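Local structure of uricase (Arthrobacter globiformis, 6OE8) at residues V179-G184 against K236-T241. The protein catalyses the oxidation of urate by molecular oxygen, with uptake of water, to 5-hydroxyisourate and hydrogen peroxide, the first step from urate to (S)-allantoin. The protein carries 2 engineered substitutions. Sequence-based numbering, arbitrary orientation.
Sequences VLKSTG and KAFAET
Lys-181 and Val-179 hold the ring of Phe-238 between them. Val-179 CG2 sits over the centre of one face, 3.6 Å from the centroid of the Phe-238 ring and 12° off its normal, a CH-pi contact. Phe-238 reaches the strand because Phe-238 CG stands anti to the backbone N. On the opposite face runs the lysine chain. Its CB leaves the strand toward the helix; Lys-181 CG then lies 3.7 Å from Phe-238 CE2. Lys-181 CD comes over the ring and rests 3.4 Å from Phe-238 O, and the bend at chi3 (72°) turns the chain along the helix end, bringing Lys-181 CE 3.5 Å from Ala-239 O. The ammonium meets three carbonyls: Lys-181 NZ donates to Gly-184 O at 3.1 Å, well out of that carbonyl's plane. Weaker bonds run from Lys-181 NZ to Thr-241 O (2.8 Å) and to Ala-239 O. Uricases have the tunnelling (T-) fold, in which helices pack on an antiparallel sheet; here the end of strand 167-181 meets the end of helix 223-240, with segment axes 9.0 Å apart and 22° from parallel. Residues 179-181 also pair antiparallel with a strand of a second subunit, so the sheet continues across the tetramer interface. With Ala-239 O in the last turn of the helix and Thr-241 O just beyond it, the buried ammonium is probably stabilised in its charged form. A methionine in place of Lys-181 would probably leave these three carbonyl oxygens without their shared donor and remove this side-chain link between Gly-184 and the helix end. Thr-241, the first residue out of helical geometry, is itself held by Thr-241 OG1, which donates in the carbonyl plane at 2.7 Å to Ala-237 O, which also accepts from Thr-241 N. Thr-249 and Met-253 of helix 246-260 also touch Phe-238.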
ATOM      1  N   VAL A 179     -12.772   6.662  13.346  1.00 14.96           N
ATOM      2  CA  VAL A 179     -13.381   7.157  14.568  1.00 14.46           C
ATOM      3  C   VAL A 179     -13.287   6.084  15.644  1.00 15.00           C
ATOM      4  O   VAL A 179     -13.156   4.889  15.366  1.00 13.85           O
ATOM      5  CB  VAL A 179     -14.853   7.579  14.349  1.00 14.62           C
ATOM      6  CG1 VAL A 179     -14.921   8.847  13.498  1.00 14.72           C
ATOM      7  CG2 VAL A 179     -15.609   6.463  13.686  1.00 15.35           C
ATOM      8  N   LEU A 180     -13.384   6.536  16.894  1.00 15.37           N
ATOM      9  CA  LEU A 180     -13.166   5.660  18.038  1.00 14.39           C
ATOM     10  C   LEU A 180     -13.886   6.214  19.251  1.00 15.76           C
ATOM     11  O   LEU A 180     -13.791   7.411  19.541  1.00 17.48           O
ATOM     12  CB  LEU A 180     -11.672   5.522  18.341  1.00 14.74           C
ATOM     13  CG  LEU A 180     -11.255   4.490  19.403  1.00 13.83           C
ATOM     14  CD1 LEU A 180      -9.882   3.898  19.069  1.00 16.81           C
ATOM     15  CD2 LEU A 180     -11.216   5.155  20.776  1.00 17.49           C
ATOM     16  N   LYS A 181     -14.588   5.337  19.956  1.00 16.20           N
ATOM     17  CA  LYS A 181     -15.116   5.605  21.280  1.00 16.49           C
ATOM     18  C   LYS A 181     -14.366   4.731  22.271  1.00 16.67           C
ATOM     19  O   LYS A 181     -14.264   3.510  22.080  1.00 15.93           O
ATOM     20  CB  LYS A 181     -16.618   5.310  21.364  1.00 14.27           C
ATOM     21  CG  LYS A 181     -17.504   6.282  20.605  1.00 17.14           C
ATOM     22  CD  LYS A 181     -18.960   5.884  20.754  1.00 20.55           C
ATOM     23  CE  LYS A 181     -19.409   6.187  22.173  1.00 21.55           C
ATOM     24  NZ  LYS A 181     -20.855   5.944  22.389  1.00 23.07           N
ATOM     25  N   SER A 182     -13.883   5.341  23.342  1.00 17.68           N
ATOM     26  CA  SER A 182     -13.112   4.622  24.346  1.00 18.63           C
ATOM     27  C   SER A 182     -13.992   3.991  25.417  1.00 18.79           C
ATOM     28  O   SER A 182     -13.500   3.162  26.190  1.00 20.99           O
ATOM     29  CB  SER A 182     -12.061   5.564  24.962  1.00 21.03           C
ATOM     30  OG  SER A 182     -12.650   6.657  25.646  1.00 20.33           O
ATOM     31  N   THR A 183     -15.273   4.352  25.467  1.00 19.46           N
ATOM     32  CA  THR A 183     -16.276   3.664  26.273  1.00 19.43           C
ATOM     33  C   THR A 183     -17.636   4.010  25.677  1.00 20.81           C
ATOM     34  O   THR A 183     -17.723   4.695  24.657  1.00 21.05           O
ATOM     35  CB  THR A 183     -16.193   4.037  27.756  1.00 24.89           C
ATOM     36  OG1 THR A 183     -17.062   3.172  28.498  1.00 28.09           O
ATOM     37  CG2 THR A 183     -16.641   5.474  27.972  1.00 23.40           C
ATOM     38  N   GLY A 184     -18.703   3.525  26.312  1.00 22.93           N
ATOM     39  CA  GLY A 184     -20.032   3.721  25.764  1.00 19.29           C
ATOM     40  C   GLY A 184     -20.361   2.763  24.642  1.00 20.88           C
ATOM     41  O   GLY A 184     -21.082   3.130  23.709  1.00 22.42           O
ATOM     42  N   LYS A 236     -21.816  12.819  14.644  1.00 18.08           N
ATOM     43  CA  LYS A 236     -22.634  13.031  15.835  1.00 19.43           C
ATOM     44  C   LYS A 236     -23.299  11.737  16.273  1.00 18.89           C
ATOM     45  O   LYS A 236     -23.263  11.376  17.456  1.00 22.03           O
ATOM     46  CB  LYS A 236     -23.688  14.107  15.554  1.00 23.53           C
ATOM     47  CG  LYS A 236     -24.588  14.461  16.737  1.00 22.93           C
ATOM     48  CD  LYS A 236     -25.546  15.599  16.377  1.00 29.42           C
ATOM     49  CE  LYS A 236     -26.537  15.885  17.508  1.00 33.42           C
ATOM     50  NZ  LYS A 236     -25.841  16.429  18.718  1.00 36.42           N
ATOM     51  N   ALA A 237     -23.923  11.025  15.332  1.00 18.78           N
ATOM     52  CA  ALA A 237     -24.619   9.792  15.682  1.00 18.89           C
ATOM     53  C   ALA A 237     -23.648   8.710  16.141  1.00 19.96           C
ATOM     54  O   ALA A 237     -23.987   7.906  17.017  1.00 19.42           O
ATOM     55  CB  ALA A 237     -25.442   9.292  14.497  1.00 16.81           C
ATOM     56  N   PHE A 238     -22.446   8.656  15.563  1.00 16.22           N
ATOM     57  CA  PHE A 238     -21.459   7.704  16.059  1.00 17.93           C
ATOM     58  C   PHE A 238     -21.093   8.012  17.501  1.00 17.87           C
ATOM     59  O   PHE A 238     -21.092   7.119  18.357  1.00 18.68           O
ATOM     60  CB  PHE A 238     -20.196   7.718  15.195  1.00 16.25           C
ATOM     61  CG  PHE A 238     -19.136   6.773  15.695  1.00 15.93           C
ATOM     62  CD1 PHE A 238     -19.225   5.407  15.441  1.00 15.95           C
ATOM     63  CD2 PHE A 238     -18.095   7.235  16.479  1.00 15.84           C
ATOM     64  CE1 PHE A 238     -18.262   4.527  15.926  1.00 16.40           C
ATOM     65  CE2 PHE A 238     -17.139   6.363  16.971  1.00 16.32           C
ATOM     66  CZ  PHE A 238     -17.228   5.001  16.691  1.00 15.86           C
ATOM     67  N   ALA A 239     -20.788   9.281  17.786  1.00 17.50           N
ATOM     68  CA  ALA A 239     -20.283   9.649  19.104  1.00 19.54           C
ATOM     69  C   ALA A 239     -21.357   9.549  20.182  1.00 22.90           C
ATOM     70  O   ALA A 239     -21.056   9.151  21.314  1.00 22.24           O
ATOM     71  CB  ALA A 239     -19.710  11.064  19.063  1.00 19.40           C
ATOM     72  N   GLU A 240     -22.611   9.901  19.859  1.00 20.23           N
ATOM     73  CA  GLU A 240     -23.639  10.071  20.882  1.00 22.65           C
ATOM     74  C   GLU A 240     -24.545   8.862  21.084  1.00 24.11           C
ATOM     75  O   GLU A 240     -25.337   8.858  22.038  1.00 24.44           O
ATOM     76  CB  GLU A 240     -24.515  11.287  20.563  1.00 23.74           C
ATOM     77  CG  GLU A 240     -23.782  12.605  20.631  1.00 29.24           C
ATOM     78  CD  GLU A 240     -24.688  13.789  20.337  1.00 28.41           C
ATOM     79  OE1 GLU A 240     -25.861  13.577  19.978  1.00 33.69           O
ATOM     80  OE2 GLU A 240     -24.224  14.936  20.469  1.00 37.30           O
ATOM     81  N   THR A 241     -24.478   7.855  20.220  1.00 20.68           N
ATOM     82  CA  THR A 241     -25.276   6.653  20.417  1.00 20.11           C
ATOM     83  C   THR A 241     -24.599   5.747  21.436  1.00 20.41           C
ATOM     84  O   THR A 241     -23.410   5.428  21.301  1.00 20.50           O
ATOM     85  CB  THR A 241     -25.469   5.908  19.095  1.00 21.26           C
ATOM     86  OG1 THR A 241     -26.127   6.766  18.150  1.00 21.01           O
ATOM     87  CG2 THR A 241     -26.308   4.648  19.309  1.00 20.29           C
TER